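Local coordinates for cell division inhibitor SulA (Pseudomonas aeruginosa, PDB 1OFU), which probably arrests cell division during the SOS response by binding FtsZ one-to-one and preventing its polymerisation into the Z ring, at residues 86-92 and 112-118; 3-7 and 94-99; 37-41 and 71-75; 75-80 and 101-106. All blocks are in the same frame, centred on the assembly; numbering follows the deposited sequence.

The four contacts build one parallel alpha/beta sheet and the helices on one of its faces. Contact 1 joins strands 84-89 and 112-118 close to the centre of the chain. Contact 2 sets the start of helix 96-109 against edge strand 4-10, and contact 3 sets helix 68-80 against strand 35-39; each lies about 8 Å from contact 1, centre to centre. Contact 4, about 10 Å from both, presses these two helices together, and Ser-75 belongs to contacts 3 and 4. Along the chain contact 3 closes before contacts 1 and 4 open, whereas contacts 1, 2 and 4 interleave. Helix 68-80, which runs into an FtsZ-binding region, is thus held from two sides.

Contact 1. Residues 86-92 and 112-118; sequences TVVSWLE and QSLNIRL
Gln-112 opens the parallel pairing with strand 84-89 by accepting the N-H of Val-87 at its O. The two strands belong to a beta-alpha-beta unit, with helix 96-109 as the connection, in the middle of the sheet. The side-chain amide of Gln-112 turns away and bonds instead to Pro-1 and Ala-3. Ser-113 follows on the other face: its OG holds a water, 3.0 Å away, that also reaches Ser-89 OG and donates to Val-87 O. Ser-89 OG is hydrogen-bonded to Ser-75 OG of helix 68-80 as well. Leu-114 is bonded through both its backbone N, to Val-87 O, and its backbone O, to Ser-89 N (2.8 Å), while its side chain packs near Thr-86 and Val-88.

Asn-115, paired with Ser-89 in the last bridge, extends the grip beyond it with its side chain. With CG anti to the backbone N (chi1 -166°), its amide grips the backbone of Leu-91 at two points: OD1 accepts from Leu-91 N (2.8 Å) and ND2 donates to Leu-91 O (2.7 Å), each bond lying in the carbonyl plane on a lone pair. ND2 also serves Glu-6 OE2, so one amide joins the chain after strand 84-89 to strand 4-10. Ile-116 N bonds to Ser-89 O. Its CB sits over a face of the Trp-90 five-membered ring, 4.0 Å from the centroid, and its CD1 presses tightly on Val-88 CG1 (3.4 Å). Trp-90 NE1 is buried without a polar partner in the model. Further along, Arg-117 sends its guanidinium to Glu-6, and Glu-92 OE1 rests 3.3 Å from Arg-117 CA.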
loop_
_atom_site.group_PDB
_atom_site.type_symbol
_atom_site.label_atom_id
_atom_site.label_comp_id
_atom_site.label_asym_id
_atom_site.label_seq_id
_atom_site.Cartn_x
_atom_site.Cartn_y
_atom_site.Cartn_z
ATOM N N THR D 86 7.709 -2.458 14.449
ATOM C CA THR D 86 6.353 -2.932 14.719
ATOM C C THR D 86 6.317 -4.423 14.996
ATOM O O THR D 86 6.915 -5.212 14.261
ATOM C CB THR D 86 5.408 -2.682 13.516
ATOM O OG1 THR D 86 5.588 -1.351 13.035
ATOM C CG2 THR D 86 3.954 -2.858 13.934
ATOM N N VAL D 87 5.610 -4.808 16.051
ATOM C CA VAL D 87 5.454 -6.217 16.385
ATOM C C VAL D 87 3.961 -6.496 16.243
ATOM O O VAL D 87 3.146 -5.904 16.945
ATOM C CB VAL D 87 5.892 -6.535 17.831
ATOM C CG1 VAL D 87 5.578 -7.981 18.147
ATOM C CG2 VAL D 87 7.384 -6.286 17.999
ATOM N N VAL D 88 3.610 -7.387 15.323
ATOM C CA VAL D 88 2.221 -7.722 15.068
ATOM C C VAL D 88 1.790 -9.027 15.715
ATOM O O VAL D 88 2.322 -10.100 15.416
ATOM C CB VAL D 88 1.946 -7.818 13.549
ATOM C CG1 VAL D 88 0.448 -8.022 13.302
ATOM C CG2 VAL D 88 2.452 -6.558 12.847
ATOM N N SER D 89 0.800 -8.920 16.591
ATOM C CA SER D 89 0.256 -10.062 17.306
ATOM C C SER D 89 -1.109 -10.406 16.742
ATOM O O SER D 89 -1.761 -9.573 16.103
ATOM C CB SER D 89 0.102 -9.727 18.793
ATOM O OG SER D 89 1.295 -9.181 19.319
ATOM N N TRP D 90 -1.529 -11.640 16.980
ATOM C CA TRP D 90 -2.832 -12.124 16.542
ATOM C C TRP D 90 -3.454 -12.768 17.768
ATOM O O TRP D 90 -3.795 -13.947 17.762
ATOM C CB TRP D 90 -2.684 -13.157 15.421
ATOM C CG TRP D 90 -2.593 -12.548 14.061
ATOM C CD1 TRP D 90 -3.625 -12.296 13.194
ATOM C CD2 TRP D 90 -1.407 -12.069 13.420
ATOM N NE1 TRP D 90 -3.150 -11.689 12.052
ATOM C CE2 TRP D 90 -1.792 -11.539 12.165
ATOM C CE3 TRP D 90 -0.054 -12.039 13.783
ATOM C CZ2 TRP D 90 -0.871 -10.985 11.272
ATOM C CZ3 TRP D 90 0.861 -11.489 12.896
ATOM C CH2 TRP D 90 0.448 -10.970 11.653
ATOM N N LEU D 91 -3.586 -11.972 18.824
ATOM C CA LEU D 91 -4.139 -12.445 20.088
ATOM C C LEU D 91 -5.625 -12.152 20.312
ATOM O O LEU D 91 -6.092 -11.033 20.124
ATOM C CB LEU D 91 -3.324 -11.858 21.239
ATOM C CG LEU D 91 -1.848 -12.262 21.242
ATOM C CD1 LEU D 91 -1.083 -11.468 22.295
ATOM C CD2 LEU D 91 -1.739 -13.757 21.498
ATOM N N GLU D 92 -6.355 -13.181 20.721
ATOM C CA GLU D 92 -7.776 -13.076 21.008
ATOM C C GLU D 92 -8.189 -14.340 21.757
ATOM O O GLU D 92 -8.040 -15.453 21.250
ATOM C CB GLU D 92 -8.586 -12.925 19.714
ATOM C CG GLU D 92 -8.442 -14.077 18.733
ATOM C CD GLU D 92 -9.108 -13.793 17.396
ATOM O OE1 GLU D 92 -8.713 -12.811 16.731
ATOM O OE2 GLU D 92 -10.022 -14.552 17.006
ATOM N N GLN D 112 6.060 -0.014 17.959
ATOM C CA GLN D 112 4.606 -0.091 17.914
ATOM C C GLN D 112 4.084 -1.506 18.082
ATOM O O GLN D 112 4.572 -2.443 17.454
ATOM C CB GLN D 112 4.082 0.469 16.590
ATOM C CG GLN D 112 4.256 1.969 16.407
ATOM C CD GLN D 112 3.628 2.775 17.534
ATOM O OE1 GLN D 112 2.595 2.394 18.095
ATOM N NE2 GLN D 112 4.243 3.905 17.859
ATOM N N SER D 113 3.091 -1.660 18.946
ATOM C CA SER D 113 2.480 -2.962 19.157
ATOM C C SER D 113 1.146 -2.938 18.400
ATOM O O SER D 113 0.314 -2.054 18.617
ATOM C CB SER D 113 2.243 -3.205 20.648
ATOM O OG SER D 113 1.451 -4.361 20.849
ATOM N N LEU D 114 0.956 -3.894 17.498
ATOM C CA LEU D 114 -0.271 -3.970 16.717
ATOM C C LEU D 114 -0.869 -5.360 16.821
ATOM O O LEU D 114 -0.239 -6.348 16.438
ATOM C CB LEU D 114 0.006 -3.643 15.243
ATOM C CG LEU D 114 -1.148 -3.837 14.241
ATOM C CD1 LEU D 114 -2.292 -2.873 14.555
ATOM C CD2 LEU D 114 -0.638 -3.601 12.824
ATOM N N ASN D 115 -2.083 -5.442 17.357
ATOM C CA ASN D 115 -2.735 -6.728 17.460
ATOM C C ASN D 115 -3.801 -6.795 16.387
ATOM O O ASN D 115 -4.508 -5.813 16.133
ATOM C CB ASN D 115 -3.380 -6.932 18.826
ATOM C CG ASN D 115 -3.757 -8.380 19.062
ATOM O OD1 ASN D 115 -2.906 -9.263 18.989
ATOM N ND2 ASN D 115 -5.034 -8.636 19.337
ATOM N N ILE D 116 -3.909 -7.956 15.756
ATOM C CA ILE D 116 -4.880 -8.157 14.704
ATOM C C ILE D 116 -5.834 -9.283 15.062
ATOM O O ILE D 116 -5.425 -10.317 15.583
ATOM C CB ILE D 116 -4.158 -8.447 13.365
ATOM C CG1 ILE D 116 -3.349 -7.205 12.975
ATOM C CG2 ILE D 116 -5.170 -8.835 12.270
ATOM C CD1 ILE D 116 -2.538 -7.354 11.714
ATOM N N ARG D 117 -7.115 -9.055 14.795
ATOM C CA ARG D 117 -8.161 -10.029 15.076
ATOM C C ARG D 117 -8.952 -10.268 13.804
ATOM O O ARG D 117 -9.461 -9.325 13.200
ATOM C CB ARG D 117 -9.101 -9.496 16.149
ATOM C CG ARG D 117 -8.447 -9.244 17.489
ATOM C CD ARG D 117 -9.289 -8.287 18.320
ATOM N NE ARG D 117 -10.704 -8.647 18.323
ATOM C CZ ARG D 117 -11.644 -7.994 19.003
ATOM N NH1 ARG D 117 -12.907 -8.393 18.941
ATOM N NH2 ARG D 117 -11.322 -6.945 19.750
ATOM N N LEU D 118 -9.050 -11.527 13.399
ATOM C CA LEU D 118 -9.796 -11.894 12.202
ATOM C C LEU D 118 -11.031 -12.695 12.618
ATOM O O LEU D 118 -11.067 -13.260 13.713
ATOM C CB LEU D 118 -8.913 -12.731 11.273
ATOM C CG LEU D 118 -7.573 -12.099 10.886
ATOM C CD1 LEU D 118 -6.801 -13.044 9.979
ATOM C CD2 LEU D 118 -7.816 -10.765 10.181
HETATM O O HOH W 1 2.062 -6.849 19.218
#

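Contact 2. Residues 3-7 and 94-99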
loop_
_atom_site.group_PDB
_atom_site.type_symbol
_atom_site.label_atom_id
_atom_site.label_comp_id
_atom_site.label_asym_id
_atom_site.label_seq_id
_atom_site.Cartn_x
_atom_site.Cartn_y
_atom_site.Cartn_z
ATOM N N ALA D 3 2.968 2.917 21.074
ATOM C CA ALA D 3 1.814 2.461 21.839
ATOM C C ALA D 3 1.166 1.204 21.267
ATOM O O ALA D 3 1.712 0.552 20.379
ATOM C CB ALA D 3 0.780 3.583 21.928
ATOM N N PHE D 4 -0.012 0.886 21.796
ATOM C CA PHE D 4 -0.776 -0.280 21.383
ATOM C C PHE D 4 -1.957 0.122 20.508
ATOM O O PHE D 4 -2.675 1.071 20.811
ATOM C CB PHE D 4 -1.301 -1.021 22.616
ATOM C CG PHE D 4 -2.206 -2.180 22.297
ATOM C CD1 PHE D 4 -1.681 -3.444 22.039
ATOM C CD2 PHE D 4 -3.590 -2.007 22.252
ATOM C CE1 PHE D 4 -2.518 -4.524 21.743
ATOM C CE2 PHE D 4 -4.441 -3.080 21.954
ATOM C CZ PHE D 4 -3.902 -4.339 21.702
ATOM N N SER D 5 -2.143 -0.613 19.421
ATOM C CA SER D 5 -3.247 -0.391 18.505
ATOM C C SER D 5 -3.823 -1.769 18.224
ATOM O O SER D 5 -3.163 -2.792 18.447
ATOM C CB SER D 5 -2.759 0.228 17.199
ATOM O OG SER D 5 -2.097 1.458 17.424
ATOM N N GLU D 6 -5.059 -1.809 17.756
ATOM C CA GLU D 6 -5.665 -3.082 17.441
ATOM C C GLU D 6 -6.507 -2.946 16.194
ATOM O O GLU D 6 -7.274 -1.990 16.044
ATOM C CB GLU D 6 -6.519 -3.596 18.596
ATOM C CG GLU D 6 -7.147 -4.950 18.301
ATOM C CD GLU D 6 -7.805 -5.570 19.518
ATOM O OE1 GLU D 6 -8.800 -5.005 20.015
ATOM O OE2 GLU D 6 -7.322 -6.627 19.978
ATOM N N LEU D 7 -6.331 -3.901 15.290
ATOM C CA LEU D 7 -7.065 -3.912 14.045
ATOM C C LEU D 7 -7.908 -5.168 13.977
ATOM O O LEU D 7 -7.408 -6.284 14.166
ATOM C CB LEU D 7 -6.093 -3.852 12.866
ATOM C CG LEU D 7 -6.742 -3.870 11.479
ATOM C CD1 LEU D 7 -5.849 -3.159 10.491
ATOM C CD2 LEU D 7 -7.000 -5.294 11.045
ATOM N N LEU D 94 -7.773 -10.900 24.358
ATOM C CA LEU D 94 -6.672 -10.080 24.825
ATOM C C LEU D 94 -7.260 -9.229 25.944
ATOM O O LEU D 94 -8.158 -8.421 25.709
ATOM C CB LEU D 94 -6.143 -9.191 23.697
ATOM C CG LEU D 94 -4.825 -8.476 24.003
ATOM C CD1 LEU D 94 -3.740 -9.510 24.249
ATOM C CD2 LEU D 94 -4.437 -7.577 22.844
ATOM N N SER D 95 -6.767 -9.425 27.163
ATOM C CA SER D 95 -7.268 -8.689 28.318
ATOM C C SER D 95 -6.657 -7.304 28.432
ATOM O O SER D 95 -5.615 -7.022 27.838
ATOM C CB SER D 95 -6.986 -9.464 29.605
ATOM O OG SER D 95 -5.602 -9.445 29.903
ATOM N N ARG D 96 -7.314 -6.444 29.207
ATOM C CA ARG D 96 -6.842 -5.083 29.414
ATOM C C ARG D 96 -5.428 -5.140 29.983
ATOM O O ARG D 96 -4.596 -4.282 29.688
ATOM C CB ARG D 96 -7.787 -4.344 30.367
ATOM C CG ARG D 96 -7.421 -2.892 30.626
ATOM C CD ARG D 96 -8.622 -2.086 31.129
ATOM N NE ARG D 96 -9.293 -2.714 32.267
ATOM C CZ ARG D 96 -10.353 -2.202 32.889
ATOM N NH1 ARG D 96 -10.900 -2.846 33.914
ATOM N NH2 ARG D 96 -10.868 -1.043 32.493
ATOM N N ALA D 97 -5.162 -6.168 30.784
ATOM C CA ALA D 97 -3.842 -6.362 31.381
ATOM C C ALA D 97 -2.827 -6.661 30.280
ATOM O O ALA D 97 -1.776 -6.022 30.197
ATOM C CB ALA D 97 -3.882 -7.511 32.378
ATOM N N ALA D 98 -3.151 -7.637 29.434
ATOM C CA ALA D 98 -2.278 -8.016 28.328
ATOM C C ALA D 98 -1.984 -6.800 27.451
ATOM O O ALA D 98 -0.848 -6.603 27.014
ATOM C CB ALA D 98 -2.931 -9.118 27.504
ATOM N N ARG D 99 -3.007 -5.986 27.199
ATOM C CA ARG D 99 -2.845 -4.781 26.385
ATOM C C ARG D 99 -1.877 -3.817 27.055
ATOM O O ARG D 99 -1.072 -3.159 26.391
ATOM C CB ARG D 99 -4.185 -4.070 26.186
ATOM C CG ARG D 99 -5.098 -4.693 25.157
ATOM C CD ARG D 99 -6.270 -3.766 24.857
ATOM N NE ARG D 99 -7.057 -4.225 23.714
ATOM C CZ ARG D 99 -7.750 -5.358 23.691
ATOM N NH1 ARG D 99 -8.435 -5.698 22.608
ATOM N NH2 ARG D 99 -7.766 -6.149 24.754
#
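The Phe-4 ring carries the aliphatic part of Arg-99 over one face, with CG 4.0 Å from the ring centroid in a CH-pi contact, while Leu-94 CD2 comes in obliquely, 3.5 Å from CZ. The guanidinium of Arg-99 stands steeply to that ring, the planes 74° apart. Leu-94 CD2 lies over the centre of one guanidinium face, and Glu-6 OE1 meets the edge in plane. That last meeting is a salt bridge: Arg-99 NH1 donates to Glu-6 OE1 at 2.7 Å on the syn side, 31° out of the carboxylate plane. Because the arginine is extended from CG to NE, it can cross the phenylalanine ring at a slant and still put its NH1 beside Glu-6. Strand 112-118 holds the same carboxylate through its other partners, Arg-117 and Asn-115.

Ser-95 N-caps the helix, its OG accepting from Ala-98 N at 3.1 Å. The N-terminal turn of helix 96-109 lies against strand 4-10, and one turn further along the same helix Leu-102 also packs on Phe-4. Within the chain strand 4-10 is an edge strand, but Glu-6 and Leu-7 pair antiparallel with a strand of the second subunit, so the sheet continues across the interface.

Contact 3. Residues 37-41 and 71-75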
loop_
_atom_site.group_PDB
_atom_site.type_symbol
_atom_site.label_atom_id
_atom_site.label_comp_id
_atom_site.label_asym_id
_atom_site.label_seq_id
_atom_site.Cartn_x
_atom_site.Cartn_y
_atom_site.Cartn_z
ATOM N N THR D 37 8.055 -7.439 12.797
ATOM C CA THR D 37 7.993 -8.774 13.367
ATOM C C THR D 37 6.562 -9.225 13.538
ATOM O O THR D 37 5.748 -8.533 14.156
ATOM C CB THR D 37 8.716 -8.840 14.721
ATOM O OG1 THR D 37 10.100 -8.549 14.517
ATOM C CG2 THR D 37 8.584 -10.227 15.338
ATOM N N LEU D 38 6.265 -10.388 12.965
ATOM C CA LEU D 38 4.943 -10.983 13.036
ATOM C C LEU D 38 5.046 -12.135 14.032
ATOM O O LEU D 38 5.911 -13.003 13.894
ATOM C CB LEU D 38 4.531 -11.517 11.659
ATOM C CG LEU D 38 4.660 -10.580 10.450
ATOM C CD1 LEU D 38 4.118 -11.290 9.201
ATOM C CD2 LEU D 38 3.888 -9.287 10.700
ATOM N N ILE D 39 4.173 -12.155 15.034
ATOM C CA ILE D 39 4.232 -13.213 16.026
ATOM C C ILE D 39 3.051 -14.168 16.035
ATOM O O ILE D 39 1.907 -13.780 16.293
ATOM C CB ILE D 39 4.439 -12.620 17.427
ATOM C CG1 ILE D 39 5.812 -11.940 17.469
ATOM C CG2 ILE D 39 4.302 -13.709 18.488
ATOM C CD1 ILE D 39 6.255 -11.482 18.823
ATOM N N ALA D 40 3.353 -15.431 15.742
ATOM C CA ALA D 40 2.364 -16.496 15.711
ATOM C C ALA D 40 1.116 -16.136 14.915
ATOM O O ALA D 40 0.001 -16.213 15.428
ATOM C CB ALA D 40 1.980 -16.891 17.140
ATOM N N PRO D 41 1.285 -15.725 13.649
ATOM C CA PRO D 41 0.122 -15.373 12.831
ATOM C C PRO D 41 -0.645 -16.649 12.506
ATOM O O PRO D 41 -0.104 -17.743 12.624
ATOM C CB PRO D 41 0.752 -14.751 11.594
ATOM C CG PRO D 41 2.019 -15.533 11.454
ATOM C CD PRO D 41 2.531 -15.562 12.879
ATOM N N ALA D 71 2.586 -16.632 22.803
ATOM C CA ALA D 71 2.638 -15.568 21.809
ATOM C C ALA D 71 2.649 -14.209 22.505
ATOM O O ALA D 71 3.321 -13.279 22.063
ATOM C CB ALA D 71 1.442 -15.675 20.870
ATOM N N LEU D 72 1.910 -14.104 23.605
ATOM C CA LEU D 72 1.831 -12.856 24.362
ATOM C C LEU D 72 3.194 -12.515 24.965
ATOM O O LEU D 72 3.652 -11.372 24.893
ATOM C CB LEU D 72 0.795 -12.982 25.484
ATOM C CG LEU D 72 0.133 -11.714 26.036
ATOM C CD1 LEU D 72 -0.393 -12.020 27.427
ATOM C CD2 LEU D 72 1.108 -10.557 26.097
ATOM N N ALA D 73 3.840 -13.510 25.566
ATOM C CA ALA D 73 5.151 -13.284 26.166
ATOM C C ALA D 73 6.170 -12.998 25.070
ATOM O O ALA D 73 7.019 -12.117 25.215
ATOM C CB ALA D 73 5.578 -14.506 26.984
ATOM N N LEU D 74 6.083 -13.738 23.966
ATOM C CA LEU D 74 7.015 -13.528 22.862
ATOM C C LEU D 74 6.814 -12.133 22.265
ATOM O O LEU D 74 7.783 -11.471 21.900
ATOM C CB LEU D 74 6.815 -14.590 21.773
ATOM C CG LEU D 74 8.078 -15.000 20.999
ATOM C CD1 LEU D 74 7.693 -15.873 19.819
ATOM C CD2 LEU D 74 8.827 -13.778 20.513
ATOM N N SER D 75 5.561 -11.685 22.168
ATOM C CA SER D 75 5.272 -10.359 21.615
ATOM C C SER D 75 5.894 -9.250 22.460
ATOM O O SER D 75 6.544 -8.347 21.933
ATOM C CB SER D 75 3.762 -10.131 21.510
ATOM O OG SER D 75 3.157 -11.052 20.617
#
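Ile-39, at the end of strand 35-39, directs its side chain toward helix 68-80, which packs nearly antiparallel to the strand (162° between the short segments, axes 9.4 Å apart). This is the usual helix-on-sheet layer of a parallel alpha/beta fold. The two branches of the isoleucine divide the work. CG2 lies against Ala-71 O (3.7 Å) and Ser-75 OG (3.6 Å), whereas CD1 extends along the helix to Leu-74, 3.8 Å from its CD2. One residue on, Ala-40 leaves the strand with left-handed backbone angles and meets Ala-71 methyl to methyl, CB to CB at 4.0 Å. No hydrogen bond crosses between the segments; what joins them is apolar fit.

The second shell sets these groups in place. Val-87 packs beside Ile-39 from the adjoining strand, and Leu-63 supports Leu-74 from the sheet edge strand 60-63. Ala-65, in an FtsZ-binding region, touches Ala-40, and Leu-91 touches Ala-71. Through its bond to Ser-89, Ser-75 links the helix to strand 84-89 beneath it. Ser-75 has OG beside its own backbone N (chi1 -63°), a setting that folds the hydroxyl back onto the previous turn. Ala-71 O is therefore gripped twice, by Ser-75 N from one face of the carbonyl plane and by Ser-75 OG, 2.7 Å away, from the other.

Contact 4. Residues 75-80 and 101-106; sequences SCEALR and QLSRAA
Cys-76 and Ala-105 meet at the heart of a nearly parallel helix pair, 68-80 beside 96-109, lying together on one face of the parallel alpha/beta sheet. The short segments run 19° apart with their axes only 8.0 Å from each other, and the small alanine permits it: Ala-105 CB comes within 3.3 Å of Cys-76 O and touches Cys-76 CB as well. Cys-76 swings SG to the side of its backbone N (chi1 -62°), across to Leu-102 CD2 at 3.5 Å. Gln-101, its chain stretched out beyond CG, lays its amide alongside the same sulfur, a contact in which NE2 comes 3.3 Å from Cys-76 SG.

Leu-79 straddles the next turn. One branch, CD1, lies against Leu-102 O and Leu-102 CD2, while the other, CD2, reaches Ala-106 CB at 4.0 Å. Beneath this layer Val-87 and Ser-113 of the sheet touch Leu-79, so the leucine meets both helix 96-109 and the sheet. Ala-78 starts an FtsZ-binding region that runs on past the helix end. On the outer side Arg-80 is bent at chi3 (-58°), which folds its guanidinium back so that the rim of one face lies over Cys-76 O, and Arg-80 NH2 forms a salt bridge with Glu-77 OE1 at 2.7 Å.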
loop_
_atom_site.group_PDB
_atom_site.type_symbol
_atom_site.label_atom_id
_atom_site.label_comp_id
_atom_site.label_asym_id
_atom_site.label_seq_id
_atom_site.Cartn_x
_atom_site.Cartn_y
_atom_site.Cartn_z
ATOM N N SER D 75 5.561 -11.685 22.168
ATOM C CA SER D 75 5.272 -10.359 21.615
ATOM C C SER D 75 5.894 -9.250 22.460
ATOM O O SER D 75 6.544 -8.347 21.933
ATOM C CB SER D 75 3.762 -10.131 21.510
ATOM O OG SER D 75 3.157 -11.052 20.617
ATOM N N CYS D 76 5.696 -9.318 23.773
ATOM C CA CYS D 76 6.240 -8.301 24.667
ATOM C C CYS D 76 7.760 -8.287 24.605
ATOM O O CYS D 76 8.383 -7.228 24.641
ATOM C CB CYS D 76 5.793 -8.559 26.106
ATOM S SG CYS D 76 4.002 -8.479 26.369
ATOM N N GLU D 77 8.349 -9.472 24.496
ATOM C CA GLU D 77 9.797 -9.596 24.439
ATOM C C GLU D 77 10.372 -8.930 23.191
ATOM O O GLU D 77 11.320 -8.148 23.278
ATOM C CB GLU D 77 10.194 -11.072 24.481
ATOM C CG GLU D 77 11.594 -11.299 24.996
ATOM C CD GLU D 77 11.797 -10.719 26.384
ATOM O OE1 GLU D 77 11.083 -11.149 27.313
ATOM O OE2 GLU D 77 12.664 -9.831 26.544
ATOM N N ALA D 78 9.796 -9.241 22.031
ATOM C CA ALA D 78 10.252 -8.665 20.769
ATOM C C ALA D 78 10.093 -7.143 20.778
ATOM O O ALA D 78 10.901 -6.422 20.195
ATOM C CB ALA D 78 9.469 -9.277 19.602
ATOM N N LEU D 79 9.040 -6.656 21.430
ATOM C CA LEU D 79 8.810 -5.213 21.520
ATOM C C LEU D 79 9.877 -4.632 22.434
ATOM O O LEU D 79 10.558 -3.663 22.100
ATOM C CB LEU D 79 7.428 -4.930 22.117
ATOM C CG LEU D 79 6.219 -5.176 21.212
ATOM C CD1 LEU D 79 4.979 -5.412 22.053
ATOM C CD2 LEU D 79 6.036 -3.990 20.287
ATOM N N ARG D 80 10.002 -5.258 23.597
ATOM C CA ARG D 80 10.953 -4.877 24.633
ATOM C C ARG D 80 12.376 -4.714 24.089
ATOM O O ARG D 80 13.029 -3.701 24.333
ATOM C CB ARG D 80 10.917 -5.954 25.714
ATOM C CG ARG D 80 11.564 -5.622 27.028
ATOM C CD ARG D 80 11.217 -6.733 28.001
ATOM N NE ARG D 80 9.767 -6.867 28.132
ATOM C CZ ARG D 80 9.136 -8.011 28.380
ATOM N NH1 ARG D 80 7.813 -8.031 28.487
ATOM N NH2 ARG D 80 9.823 -9.138 28.506
ATOM N N GLN D 101 0.467 -4.689 29.189
ATOM C CA GLN D 101 1.764 -5.357 29.113
ATOM C C GLN D 101 2.397 -5.074 27.751
ATOM O O GLN D 101 3.569 -4.705 27.668
ATOM C CB GLN D 101 1.587 -6.867 29.296
ATOM C CG GLN D 101 2.834 -7.590 29.778
ATOM C CD GLN D 101 2.661 -9.099 29.829
ATOM O OE1 GLN D 101 1.626 -9.604 30.269
ATOM N NE2 GLN D 101 3.684 -9.829 29.392
ATOM N N LEU D 102 1.614 -5.244 26.685
ATOM C CA LEU D 102 2.098 -5.000 25.329
ATOM C C LEU D 102 2.470 -3.537 25.160
ATOM O O LEU D 102 3.466 -3.203 24.522
ATOM C CB LEU D 102 1.025 -5.373 24.294
ATOM C CG LEU D 102 0.718 -6.857 24.090
ATOM C CD1 LEU D 102 -0.387 -7.032 23.057
ATOM C CD2 LEU D 102 1.982 -7.572 23.643
ATOM N N SER D 103 1.660 -2.663 25.741
ATOM C CA SER D 103 1.895 -1.229 25.648
ATOM C C SER D 103 3.201 -0.839 26.336
ATOM O O SER D 103 4.008 -0.082 25.786
ATOM C CB SER D 103 0.728 -0.473 26.279
ATOM O OG SER D 103 0.822 0.907 25.998
ATOM N N ARG D 104 3.401 -1.354 27.543
ATOM C CA ARG D 104 4.613 -1.064 28.297
ATOM C C ARG D 104 5.829 -1.561 27.518
ATOM O O ARG D 104 6.813 -0.843 27.356
ATOM C CB ARG D 104 4.554 -1.747 29.666
ATOM C CG ARG D 104 5.779 -1.523 30.536
ATOM C CD ARG D 104 5.618 -2.187 31.894
ATOM N NE ARG D 104 6.800 -2.011 32.736
ATOM C CZ ARG D 104 7.992 -2.542 32.483
ATOM N NH1 ARG D 104 9.006 -2.320 33.309
ATOM N NH2 ARG D 104 8.173 -3.299 31.409
ATOM N N ALA D 105 5.747 -2.795 27.030
ATOM C CA ALA D 105 6.843 -3.384 26.267
ATOM C C ALA D 105 7.167 -2.538 25.039
ATOM O O ALA D 105 8.332 -2.364 24.684
ATOM C CB ALA D 105 6.477 -4.804 25.849
ATOM N N ALA D 106 6.127 -2.004 24.403
ATOM C CA ALA D 106 6.295 -1.175 23.215
ATOM C C ALA D 106 7.035 0.120 23.533
ATOM O O ALA D 106 7.900 0.554 22.770
ATOM C CB ALA D 106 4.927 -0.863 22.595
#